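Local structure of pesticidal crystal protein Cry4Aa (Bacillus thuringiensis, 2C9K) at residues D133-Y143 and Y193-G204. The protein lyses insect midgut epithelial cells by a colloid-osmotic mechanism after binding to them, acting as a pore-forming toxin against mosquito larvae. Residues are numbered along the deposited sequence; the frame is centred on the assembly and turned at random.
Sequences DYYNILVLSSY and YTNYCVTTYKKG
Ile137 and Thr200 bring the two backbones closest, their CA atoms 5.7 Å apart, where the short helical piece 133-137 crosses 193-204 at -117°. Both segments belong to the N-terminal alpha-helical bundle of this three-domain delta-endotoxin, the domain linked to pore formation in the family. Leu140, at the start of helix 140-164, packs against 193-204: CD1 meets the CB of Thr200, and CD2 lies 3.7 Å from Tyr201 N. With OG1 beside its backbone N (chi1 -54°) and hydrogen-bonded to Tyr196 O from above the carbonyl plane, Thr200 turns its methyl CG2 toward Ile137 CA and CG2. Further along, Tyr143, Tyr193 and Tyr196 form an aromatic cluster. CE2 of Tyr196 lies over the centre of the Tyr143 ring, the two planes inclined at 52°, while Cys197 SG sits at the edge of Tyr143, 5.0 Å from the ring centroid; Ile118 of helix 103-123 also packs against Tyr143. At the partly exposed flank, the extended Lys203 chain carries NZ to Asp133 OD1, a 2.9 Å salt bridge. Asn136 ND2 is hydrogen-bonded to Cys132 O and Val122 O, whereas a water bridges the segments, accepting from Tyr196 OH and donating to Asn136 OD1 and, at 2.7 Å, to Asn136 O.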
loop_
_atom_site.group_PDB
_atom_site.type_symbol
_atom_site.label_atom_id
_atom_site.label_comp_id
_atom_site.label_asym_id
_atom_site.label_seq_id
_atom_site.Cartn_x
_atom_site.Cartn_y
_atom_site.Cartn_z
ATOM N N ASP A 133 6.216 13.430 -20.924
ATOM C CA ASP A 133 5.617 13.198 -19.617
ATOM C C ASP A 133 4.895 11.862 -19.635
ATOM O O ASP A 133 4.912 11.124 -18.655
ATOM C CB ASP A 133 4.626 14.312 -19.274
ATOM C CG ASP A 133 5.310 15.550 -18.735
ATOM O OD1 ASP A 133 5.790 15.514 -17.581
ATOM O OD2 ASP A 133 5.376 16.560 -19.468
ATOM N N TYR A 134 4.266 11.557 -20.763
ATOM C CA TYR A 134 3.533 10.310 -20.916
ATOM C C TYR A 134 4.491 9.129 -20.948
ATOM O O TYR A 134 4.184 8.065 -20.414
ATOM C CB TYR A 134 2.695 10.339 -22.197
ATOM C CG TYR A 134 2.009 9.028 -22.502
ATOM C CD1 TYR A 134 1.109 8.460 -21.596
ATOM C CD2 TYR A 134 2.269 8.345 -23.686
ATOM C CE1 TYR A 134 0.494 7.239 -21.868
ATOM C CE2 TYR A 134 1.659 7.132 -23.962
ATOM C CZ TYR A 134 0.776 6.585 -23.052
ATOM O OH TYR A 134 0.168 5.384 -23.333
ATOM N N TYR A 135 5.648 9.321 -21.575
ATOM C CA TYR A 135 6.657 8.268 -21.665
ATOM C C TYR A 135 7.250 7.940 -20.294
ATOM O O TYR A 135 7.560 6.785 -20.005
ATOM C CB TYR A 135 7.793 8.677 -22.619
ATOM C CG TYR A 135 9.079 7.897 -22.393
ATOM C CD1 TYR A 135 9.265 6.630 -22.941
ATOM C CD2 TYR A 135 10.089 8.412 -21.576
ATOM C CE1 TYR A 135 10.426 5.897 -22.677
ATOM C CE2 TYR A 135 11.242 7.691 -21.307
ATOM C CZ TYR A 135 11.407 6.436 -21.858
ATOM O OH TYR A 135 12.560 5.734 -21.586
ATOM N N ASN A 136 7.415 8.956 -19.453
ATOM C CA ASN A 136 7.990 8.728 -18.138
ATOM C C ASN A 136 7.025 8.158 -17.122
ATOM O O ASN A 136 7.446 7.475 -16.196
ATOM C CB ASN A 136 8.625 10.004 -17.608
ATOM C CG ASN A 136 10.033 10.191 -18.121
ATOM O OD1 ASN A 136 10.937 9.419 -17.785
ATOM N ND2 ASN A 136 10.231 11.206 -18.953
ATOM N N ILE A 137 5.737 8.426 -17.275
ATOM C CA ILE A 137 4.790 7.849 -16.340
ATOM C C ILE A 137 4.591 6.404 -16.794
ATOM O O ILE A 137 4.242 5.526 -16.005
ATOM C CB ILE A 137 3.423 8.554 -16.365
ATOM C CG1 ILE A 137 2.650 8.140 -17.601
ATOM C CG2 ILE A 137 3.597 10.047 -16.341
ATOM C CD1 ILE A 137 1.186 8.264 -17.411
ATOM N N LEU A 138 4.825 6.178 -18.082
ATOM C CA LEU A 138 4.673 4.867 -18.694
ATOM C C LEU A 138 5.867 3.980 -18.340
ATOM O O LEU A 138 5.816 2.764 -18.487
ATOM C CB LEU A 138 4.561 5.026 -20.217
ATOM C CG LEU A 138 3.663 4.038 -20.963
ATOM C CD1 LEU A 138 2.251 4.134 -20.398
ATOM C CD2 LEU A 138 3.662 4.335 -22.458
ATOM N N VAL A 139 6.940 4.597 -17.864
ATOM C CA VAL A 139 8.149 3.872 -17.495
ATOM C C VAL A 139 8.361 3.941 -15.975
ATOM O O VAL A 139 9.274 3.309 -15.434
ATOM C CB VAL A 139 9.380 4.477 -18.223
ATOM C CG1 VAL A 139 10.634 3.762 -17.822
ATOM C CG2 VAL A 139 9.205 4.364 -19.720
ATOM N N LEU A 140 7.500 4.698 -15.292
ATOM C CA LEU A 140 7.588 4.870 -13.846
ATOM C C LEU A 140 7.722 3.572 -13.067
ATOM O O LEU A 140 8.545 3.480 -12.163
ATOM C CB LEU A 140 6.374 5.643 -13.321
ATOM C CG LEU A 140 6.352 5.869 -11.800
ATOM C CD1 LEU A 140 7.552 6.710 -11.386
ATOM C CD2 LEU A 140 5.068 6.555 -11.389
ATOM N N SER A 141 6.926 2.563 -13.399
ATOM C CA SER A 141 7.019 1.313 -12.656
ATOM C C SER A 141 8.408 0.676 -12.780
ATOM O O SER A 141 8.922 0.116 -11.816
ATOM C CB SER A 141 5.917 0.330 -13.089
ATOM O OG SER A 141 6.159 -0.233 -14.360
ATOM N N SER A 142 9.021 0.762 -13.955
ATOM C CA SER A 142 10.363 0.212 -14.147
ATOM C C SER A 142 11.347 1.127 -13.409
ATOM O O SER A 142 12.332 0.678 -12.814
ATOM C CB SER A 142 10.706 0.173 -15.638
ATOM O OG SER A 142 9.727 -0.559 -16.357
ATOM N N TYR A 143 11.071 2.424 -13.457
ATOM C CA TYR A 143 11.900 3.397 -12.781
ATOM C C TYR A 143 12.019 2.988 -11.321
ATOM O O TYR A 143 13.113 2.958 -10.756
ATOM C CB TYR A 143 11.252 4.775 -12.859
ATOM C CG TYR A 143 12.025 5.854 -12.135
ATOM C CD1 TYR A 143 13.084 6.514 -12.753
ATOM C CD2 TYR A 143 11.713 6.199 -10.825
ATOM C CE1 TYR A 143 13.806 7.493 -12.091
ATOM C CE2 TYR A 143 12.438 7.174 -10.149
ATOM C CZ TYR A 143 13.483 7.820 -10.791
ATOM O OH TYR A 143 14.193 8.804 -10.134
ATOM N N TYR A 193 14.096 10.101 -5.008
ATOM C CA TYR A 193 13.307 9.011 -5.566
ATOM C C TYR A 193 11.858 9.062 -5.087
ATOM O O TYR A 193 10.932 8.865 -5.868
ATOM C CB TYR A 193 13.956 7.681 -5.203
ATOM C CG TYR A 193 15.205 7.410 -6.008
ATOM C CD1 TYR A 193 16.200 6.562 -5.528
ATOM C CD2 TYR A 193 15.378 7.977 -7.273
ATOM C CE1 TYR A 193 17.338 6.288 -6.288
ATOM C CE2 TYR A 193 16.512 7.702 -8.039
ATOM C CZ TYR A 193 17.484 6.859 -7.542
ATOM O OH TYR A 193 18.593 6.572 -8.302
ATOM N N THR A 194 11.661 9.336 -3.804
ATOM C CA THR A 194 10.315 9.435 -3.259
ATOM C C THR A 194 9.543 10.541 -3.972
ATOM O O THR A 194 8.500 10.284 -4.561
ATOM C CB THR A 194 10.339 9.738 -1.746
ATOM O OG1 THR A 194 10.817 8.588 -1.039
ATOM C CG2 THR A 194 8.944 10.081 -1.250
ATOM N N ASN A 195 10.073 11.763 -3.925
ATOM C CA ASN A 195 9.433 12.912 -4.553
ATOM C C ASN A 195 9.203 12.778 -6.060
ATOM O O ASN A 195 8.233 13.320 -6.589
ATOM C CB ASN A 195 10.240 14.190 -4.290
ATOM C CG ASN A 195 10.261 14.588 -2.815
ATOM O OD1 ASN A 195 9.234 14.550 -2.137
ATOM N ND2 ASN A 195 11.434 14.987 -2.321
ATOM N N TYR A 196 10.086 12.066 -6.755
ATOM C CA TYR A 196 9.939 11.904 -8.198
ATOM C C TYR A 196 8.811 10.942 -8.528
ATOM O O TYR A 196 7.943 11.259 -9.338
ATOM C CB TYR A 196 11.232 11.392 -8.832
ATOM C CG TYR A 196 11.100 11.152 -10.324
ATOM C CD1 TYR A 196 11.033 12.223 -11.218
ATOM C CD2 TYR A 196 10.980 9.859 -10.839
ATOM C CE1 TYR A 196 10.844 12.014 -12.583
ATOM C CE2 TYR A 196 10.793 9.641 -12.199
ATOM C CZ TYR A 196 10.723 10.727 -13.064
ATOM O OH TYR A 196 10.502 10.535 -14.407
ATOM N N CYS A 197 8.835 9.764 -7.908
ATOM C CA CYS A 197 7.805 8.749 -8.128
ATOM C C CYS A 197 6.418 9.308 -7.842
ATOM O O CYS A 197 5.485 9.114 -8.626
ATOM C CB CYS A 197 8.038 7.540 -7.223
ATOM S SG CYS A 197 9.545 6.615 -7.577
ATOM N N VAL A 198 6.287 9.993 -6.710
ATOM C CA VAL A 198 5.012 10.563 -6.325
ATOM C C VAL A 198 4.611 11.611 -7.343
ATOM O O VAL A 198 3.462 11.635 -7.789
ATOM C CB VAL A 198 5.071 11.197 -4.920
ATOM C CG1 VAL A 198 3.744 11.864 -4.594
ATOM C CG2 VAL A 198 5.400 10.132 -3.887
ATOM N N THR A 199 5.553 12.471 -7.721
ATOM C CA THR A 199 5.266 13.513 -8.710
ATOM C C THR A 199 4.745 12.885 -10.001
ATOM O O THR A 199 3.659 13.222 -10.484
ATOM C CB THR A 199 6.534 14.342 -9.064
ATOM O OG1 THR A 199 6.852 15.227 -7.986
ATOM C CG2 THR A 199 6.305 15.151 -10.317
ATOM N N THR A 200 5.539 11.969 -10.549
ATOM C CA THR A 200 5.206 11.293 -11.789
ATOM C C THR A 200 3.901 10.525 -11.669
ATOM O O THR A 200 3.091 10.507 -12.599
ATOM C CB THR A 200 6.334 10.334 -12.191
ATOM O OG1 THR A 200 7.568 11.060 -12.225
ATOM C CG2 THR A 200 6.071 9.734 -13.569
ATOM N N TYR A 201 3.706 9.890 -10.516
ATOM C CA TYR A 201 2.496 9.128 -10.254
ATOM C C TYR A 201 1.280 10.033 -10.394
ATOM O O TYR A 201 0.247 9.620 -10.923
ATOM C CB TYR A 201 2.520 8.531 -8.837
ATOM C CG TYR A 201 1.173 7.990 -8.423
ATOM C CD1 TYR A 201 0.558 6.975 -9.158
ATOM C CD2 TYR A 201 0.466 8.556 -7.359
ATOM C CE1 TYR A 201 -0.725 6.546 -8.854
ATOM C CE2 TYR A 201 -0.815 8.140 -7.047
ATOM C CZ TYR A 201 -1.407 7.134 -7.801
ATOM O OH TYR A 201 -2.687 6.722 -7.518
ATOM N N LYS A 202 1.396 11.266 -9.916
ATOM C CA LYS A 202 0.280 12.200 -10.008
ATOM C C LYS A 202 0.123 12.792 -11.415
ATOM O O LYS A 202 -0.972 13.196 -11.809
ATOM C CB LYS A 202 0.430 13.295 -8.946
ATOM C CG LYS A 202 0.340 12.724 -7.542
ATOM C CD LYS A 202 0.358 13.777 -6.464
ATOM C CE LYS A 202 0.167 13.115 -5.088
ATOM N NZ LYS A 202 0.164 14.079 -3.933
ATOM N N LYS A 203 1.209 12.829 -12.181
ATOM C CA LYS A 203 1.124 13.353 -13.538
ATOM C C LYS A 203 0.258 12.409 -14.340
ATOM O O LYS A 203 -0.479 12.838 -15.230
ATOM C CB LYS A 203 2.507 13.462 -14.184
ATOM C CG LYS A 203 3.261 14.710 -13.784
ATOM C CD LYS A 203 4.520 14.897 -14.614
ATOM C CE LYS A 203 5.231 16.193 -14.240
ATOM N NZ LYS A 203 6.529 16.351 -14.954
ATOM N N GLY A 204 0.356 11.121 -14.016
ATOM C CA GLY A 204 -0.429 10.112 -14.707
ATOM C C GLY A 204 -1.877 10.186 -14.271
ATOM O O GLY A 204 -2.794 10.125 -15.095
HETATM O O HOH W 1 9.789 8.227 -15.008
#